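PDB 1JL5: outer membrane protein YopM from Yersinia pestis, which acts as a leucine-rich repeat effector and virulence factor, probably altering host cell physiology so that the bacterium survives in host tissues. Local coordinates for residues L194-K208 with L213-L227. Numbering follows the deposited sequence.
Sequences LPFLTAIYADNNSLK and LPLSLESIVAGNNIL
A199, I200 and Y201 pair in parallel with S219, I220 and V221, the axes of the two short strands 4.6 Å apart and only 1° from exact alignment. The backbone bonds run from E218 N and S219 N, both given to T198 O, through I200 N to S219 O and V221 N to I200 O, and end with A202 N on V221 O. Equivalent positions of successive coils lie beside one another, I200 next to I220 for example. On the face carrying I200 and I220, both buried, I200, with CG1 anti to its carbonyl carbon (chi1 -62°), crosses L217 at about a right angle, and the pair is tight: I200 CG1 lies 3.4 Å from L217 CD1. L197 packs its CB against P214 CG at 3.8 Å. On the face of Y201 and V221, V221 CG2 meets the Y201 ring obliquely, 3.4 Å from Y201 CE2; just before the strands, T198 and E218 run alongside each other. There too the S216 hydroxyl donates to L197 O, 2.6 Å from OG to O, and a water bridges L194 O and S216 N.

Beyond the strands the asparagines repeat the principle. N205 and N225 lie side by side with amide planes 15° apart, and A202 O accepts from both, N225 ND2 at 2.6 Å and N205 ND2 at 2.7 Å, on opposite faces of its carbonyl plane. Each amide also spans two turns: N225 ND2 bonds A222 O as well, N205 ND2 bonds A180 O, and N247 ND2 continues the series on A222 O. Farther along, I226 N donates to L207 O, and L207 CB packs on L227 CD2 at 3.7 Å. Parallel strands, a leucine-rich interior and a row of buried asparagines whose amides bridge neighbouring coils are the signature of the leucine-rich repeat solenoid.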
loop_
_atom_site.group_PDB
_atom_site.type_symbol
_atom_site.label_atom_id
_atom_site.label_comp_id
_atom_site.label_asym_id
_atom_site.label_seq_id
_atom_site.Cartn_x
_atom_site.Cartn_y
_atom_site.Cartn_z
ATOM N N LEU A 194 29.749 19.358 -24.328
ATOM C CA LEU A 194 28.994 18.474 -25.200
ATOM C C LEU A 194 27.971 19.366 -25.876
ATOM O O LEU A 194 26.961 19.739 -25.285
ATOM C CB LEU A 194 28.304 17.369 -24.396
ATOM C CG LEU A 194 29.124 16.124 -24.027
ATOM C CD1 LEU A 194 30.562 16.247 -24.506
ATOM C CD2 LEU A 194 29.069 15.916 -22.531
ATOM N N PRO A 195 28.227 19.723 -27.139
ATOM C CA PRO A 195 27.357 20.587 -27.937
ATOM C C PRO A 195 25.954 20.075 -28.200
ATOM O O PRO A 195 25.044 20.860 -28.431
ATOM C CB PRO A 195 28.149 20.756 -29.228
ATOM C CG PRO A 195 28.807 19.419 -29.372
ATOM C CD PRO A 195 29.319 19.177 -27.969
ATOM N N PHE A 196 25.766 18.762 -28.160
ATOM C CA PHE A 196 24.455 18.209 -28.455
ATOM C C PHE A 196 23.807 17.444 -27.317
ATOM O O PHE A 196 22.740 16.860 -27.493
ATOM C CB PHE A 196 24.558 17.317 -29.688
ATOM C CG PHE A 196 25.204 17.994 -30.859
ATOM C CD1 PHE A 196 24.559 19.038 -31.515
ATOM C CD2 PHE A 196 26.475 17.620 -31.279
ATOM C CE1 PHE A 196 25.175 19.702 -32.573
ATOM C CE2 PHE A 196 27.099 18.278 -32.336
ATOM C CZ PHE A 196 26.448 19.320 -32.983
ATOM N N LEU A 197 24.443 17.446 -26.152
ATOM C CA LEU A 197 23.881 16.739 -25.014
ATOM C C LEU A 197 22.619 17.460 -24.564
ATOM O O LEU A 197 22.670 18.576 -24.048
ATOM C CB LEU A 197 24.889 16.675 -23.870
ATOM C CG LEU A 197 24.432 15.826 -22.681
ATOM C CD1 LEU A 197 24.084 14.424 -23.158
ATOM C CD2 LEU A 197 25.531 15.779 -21.642
ATOM N N THR A 198 21.479 16.824 -24.764
ATOM C CA THR A 198 20.224 17.442 -24.391
ATOM C C THR A 198 19.597 16.772 -23.182
ATOM O O THR A 198 18.785 17.370 -22.485
ATOM C CB THR A 198 19.235 17.375 -25.544
ATOM O OG1 THR A 198 18.923 16.008 -25.810
ATOM C CG2 THR A 198 19.839 17.999 -26.793
ATOM N N ALA A 199 19.971 15.528 -22.929
ATOM C CA ALA A 199 19.401 14.822 -21.796
ATOM C C ALA A 199 20.431 14.035 -21.025
ATOM O O ALA A 199 21.206 13.265 -21.590
ATOM C CB ALA A 199 18.283 13.899 -22.262
ATOM N N ILE A 200 20.434 14.243 -19.718
ATOM C CA ILE A 200 21.346 13.540 -18.845
ATOM C C ILE A 200 20.544 12.887 -17.743
ATOM O O ILE A 200 19.779 13.546 -17.039
ATOM C CB ILE A 200 22.344 14.478 -18.149
ATOM C CG1 ILE A 200 23.219 15.188 -19.177
ATOM C CG2 ILE A 200 23.199 13.678 -17.166
ATOM C CD1 ILE A 200 24.094 16.255 -18.557
ATOM N N TYR A 201 20.705 11.583 -17.615
ATOM C CA TYR A 201 20.057 10.846 -16.554
ATOM C C TYR A 201 21.248 10.318 -15.795
ATOM O O TYR A 201 22.039 9.537 -16.322
ATOM C CB TYR A 201 19.205 9.706 -17.104
ATOM C CG TYR A 201 18.004 10.196 -17.864
ATOM C CD1 TYR A 201 18.133 10.697 -19.156
ATOM C CD2 TYR A 201 16.741 10.194 -17.280
ATOM C CE1 TYR A 201 17.033 11.187 -19.848
ATOM C CE2 TYR A 201 15.633 10.682 -17.965
ATOM C CZ TYR A 201 15.790 11.177 -19.249
ATOM O OH TYR A 201 14.705 11.661 -19.936
ATOM N N ALA A 202 21.404 10.797 -14.570
ATOM C CA ALA A 202 22.514 10.386 -13.737
ATOM C C ALA A 202 21.970 10.228 -12.331
ATOM O O ALA A 202 22.700 10.291 -11.352
ATOM C CB ALA A 202 23.610 11.437 -13.774
ATOM N N ASP A 203 20.664 10.038 -12.245
ATOM C CA ASP A 203 20.018 9.847 -10.962
ATOM C C ASP A 203 20.540 8.554 -10.366
ATOM O O ASP A 203 21.143 7.733 -11.061
ATOM C CB ASP A 203 18.515 9.716 -11.149
ATOM C CG ASP A 203 18.160 8.615 -12.123
ATOM O OD1 ASP A 203 18.506 8.751 -13.316
ATOM O OD2 ASP A 203 17.556 7.613 -11.699
ATOM N N ASN A 204 20.303 8.373 -9.076
ATOM C CA ASN A 204 20.714 7.157 -8.405
ATOM C C ASN A 204 22.167 6.809 -8.621
ATOM O O ASN A 204 22.509 5.733 -9.097
ATOM C CB ASN A 204 19.826 6.016 -8.864
ATOM C CG ASN A 204 18.428 6.158 -8.345
ATOM O OD1 ASN A 204 18.168 5.877 -7.181
ATOM N ND2 ASN A 204 17.516 6.623 -9.194
ATOM N N ASN A 205 23.017 7.755 -8.270
ATOM C CA ASN A 205 24.445 7.584 -8.352
ATOM C C ASN A 205 24.910 8.215 -7.070
ATOM O O ASN A 205 24.101 8.450 -6.190
ATOM C CB ASN A 205 24.988 8.308 -9.573
ATOM C CG ASN A 205 24.832 7.486 -10.822
ATOM O OD1 ASN A 205 25.435 6.423 -10.934
ATOM N ND2 ASN A 205 24.012 7.955 -11.757
ATOM N N SER A 206 26.196 8.480 -6.940
ATOM C CA SER A 206 26.664 9.112 -5.723
ATOM C C SER A 206 27.328 10.408 -6.095
ATOM O O SER A 206 28.384 10.760 -5.581
ATOM C CB SER A 206 27.622 8.188 -4.979
ATOM O OG SER A 206 26.894 7.094 -4.447
ATOM N N LEU A 207 26.691 11.121 -7.013
ATOM C CA LEU A 207 27.217 12.396 -7.456
ATOM C C LEU A 207 27.044 13.397 -6.325
ATOM O O LEU A 207 25.957 13.533 -5.765
ATOM C CB LEU A 207 26.457 12.873 -8.690
ATOM C CG LEU A 207 26.504 11.929 -9.892
ATOM C CD1 LEU A 207 25.676 12.515 -11.027
ATOM C CD2 LEU A 207 27.952 11.726 -10.330
ATOM N N LYS A 208 28.131 14.068 -5.969
ATOM C CA LYS A 208 28.074 15.076 -4.928
ATOM C C LYS A 208 27.845 16.379 -5.666
ATOM O O LYS A 208 27.245 17.316 -5.139
ATOM C CB LYS A 208 29.376 15.137 -4.140
ATOM C CG LYS A 208 29.606 13.935 -3.251
ATOM C CD LYS A 208 30.751 14.198 -2.299
ATOM C CE LYS A 208 30.980 13.026 -1.366
ATOM N NZ LYS A 208 32.056 13.324 -0.377
ATOM N N LEU A 213 26.715 22.121 -16.726
ATOM C CA LEU A 213 25.888 21.547 -17.759
ATOM C C LEU A 213 26.060 22.201 -19.114
ATOM O O LEU A 213 26.317 23.401 -19.214
ATOM C CB LEU A 213 24.427 21.608 -17.318
ATOM C CG LEU A 213 24.216 21.032 -15.911
ATOM C CD1 LEU A 213 22.747 21.110 -15.533
ATOM C CD2 LEU A 213 24.712 19.588 -15.869
ATOM N N PRO A 214 25.923 21.407 -20.184
ATOM C CA PRO A 214 26.060 21.913 -21.546
ATOM C C PRO A 214 24.881 22.797 -21.907
ATOM O O PRO A 214 23.742 22.535 -21.518
ATOM C CB PRO A 214 26.105 20.641 -22.380
ATOM C CG PRO A 214 25.200 19.729 -21.617
ATOM C CD PRO A 214 25.643 19.960 -20.190
ATOM N N LEU A 215 25.169 23.852 -22.650
ATOM C CA LEU A 215 24.158 24.793 -23.086
ATOM C C LEU A 215 23.003 24.064 -23.758
ATOM O O LEU A 215 21.858 24.503 -23.715
ATOM C CB LEU A 215 24.780 25.771 -24.080
ATOM C CG LEU A 215 23.845 26.801 -24.702
ATOM C CD1 LEU A 215 23.454 27.811 -23.639
ATOM C CD2 LEU A 215 24.544 27.495 -25.868
ATOM N N SER A 216 23.315 22.945 -24.392
ATOM C CA SER A 216 22.308 22.175 -25.102
ATOM C C SER A 216 21.379 21.375 -24.204
ATOM O O SER A 216 20.313 20.951 -24.642
ATOM C CB SER A 216 22.994 21.216 -26.068
ATOM O OG SER A 216 23.905 20.394 -25.364
ATOM N N LEU A 217 21.772 21.173 -22.952
ATOM C CA LEU A 217 20.964 20.367 -22.044
ATOM C C LEU A 217 19.511 20.804 -21.962
ATOM O O LEU A 217 19.203 21.960 -21.704
ATOM C CB LEU A 217 21.572 20.365 -20.639
ATOM C CG LEU A 217 21.120 19.183 -19.773
ATOM C CD1 LEU A 217 21.605 17.884 -20.423
ATOM C CD2 LEU A 217 21.680 19.312 -18.368
ATOM N N GLU A 218 18.611 19.863 -22.194
ATOM C CA GLU A 218 17.195 20.159 -22.123
ATOM C C GLU A 218 16.639 19.470 -20.900
ATOM O O GLU A 218 15.622 19.871 -20.340
ATOM C CB GLU A 218 16.483 19.633 -23.361
ATOM C CG GLU A 218 17.118 20.091 -24.653
ATOM C CD GLU A 218 16.272 19.749 -25.849
ATOM O OE1 GLU A 218 15.661 18.662 -25.844
ATOM O OE2 GLU A 218 16.224 20.561 -26.795
ATOM N N SER A 219 17.333 18.430 -20.476
ATOM C CA SER A 219 16.867 17.676 -19.344
ATOM C C SER A 219 17.982 17.036 -18.556
ATOM O O SER A 219 18.943 16.502 -19.115
ATOM C CB SER A 219 15.902 16.595 -19.828
ATOM O OG SER A 219 15.370 15.877 -18.738
ATOM N N ILE A 220 17.862 17.116 -17.241
ATOM C CA ILE A 220 18.824 16.488 -16.375
ATOM C C ILE A 220 18.052 15.858 -15.237
ATOM O O ILE A 220 17.280 16.517 -14.528
ATOM C CB ILE A 220 19.889 17.464 -15.824
ATOM C CG1 ILE A 220 20.916 16.663 -15.008
ATOM C CG2 ILE A 220 19.245 18.555 -14.985
ATOM C CD1 ILE A 220 22.194 17.391 -14.740
ATOM N N VAL A 221 18.231 14.552 -15.119
ATOM C CA VAL A 221 17.599 13.760 -14.092
ATOM C C VAL A 221 18.779 13.266 -13.283
ATOM O O VAL A 221 19.583 12.469 -13.759
ATOM C CB VAL A 221 16.827 12.595 -14.717
ATOM C CG1 VAL A 221 16.272 11.682 -13.638
ATOM C CG2 VAL A 221 15.696 13.148 -15.571
ATOM N N ALA A 222 18.902 13.780 -12.070
ATOM C CA ALA A 222 20.020 13.417 -11.220
ATOM C C ALA A 222 19.530 13.263 -9.803
ATOM O O ALA A 222 20.242 13.563 -8.844
ATOM C CB ALA A 222 21.096 14.492 -11.295
ATOM N N GLY A 223 18.294 12.805 -9.678
ATOM C CA GLY A 223 17.737 12.599 -8.366
ATOM C C GLY A 223 18.461 11.443 -7.720
ATOM O O GLY A 223 19.148 10.662 -8.388
ATOM N N ASN A 224 18.327 11.339 -6.408
ATOM C CA ASN A 224 18.949 10.256 -5.680
ATOM C C ASN A 224 20.434 10.136 -5.838
ATOM O O ASN A 224 20.978 9.060 -6.063
ATOM C CB ASN A 224 18.296 8.939 -6.040
ATOM C CG ASN A 224 17.199 8.599 -5.102
ATOM O OD1 ASN A 224 17.431 8.471 -3.903
ATOM N ND2 ASN A 224 15.985 8.468 -5.622
ATOM N N ASN A 225 21.082 11.275 -5.736
ATOM C CA ASN A 225 22.514 11.330 -5.776
ATOM C C ASN A 225 22.791 11.951 -4.429
ATOM O O ASN A 225 21.972 11.844 -3.518
ATOM C CB ASN A 225 22.971 12.220 -6.923
ATOM C CG ASN A 225 23.130 11.444 -8.202
ATOM O OD1 ASN A 225 24.007 10.599 -8.302
ATOM N ND2 ASN A 225 22.268 11.699 -9.173
ATOM N N ILE A 226 23.932 12.588 -4.279
ATOM C CA ILE A 226 24.221 13.236 -3.020
ATOM C C ILE A 226 24.700 14.620 -3.386
ATOM O O ILE A 226 25.708 15.110 -2.894
ATOM C CB ILE A 226 25.265 12.445 -2.211
ATOM C CG1 ILE A 226 26.428 12.023 -3.106
ATOM C CG2 ILE A 226 24.598 11.218 -1.601
ATOM C CD1 ILE A 226 27.422 11.109 -2.407
ATOM N N LEU A 227 23.947 15.230 -4.296
ATOM C CA LEU A 227 24.242 16.567 -4.768
ATOM C C LEU A 227 24.020 17.565 -3.656
ATOM O O LEU A 227 22.907 17.705 -3.145
ATOM C CB LEU A 227 23.351 16.909 -5.958
ATOM C CG LEU A 227 23.575 16.016 -7.177
ATOM C CD1 LEU A 227 22.601 16.396 -8.279
ATOM C CD2 LEU A 227 25.016 16.160 -7.644
HETATM O O HOH W 1 25.966 22.404 -25.317
#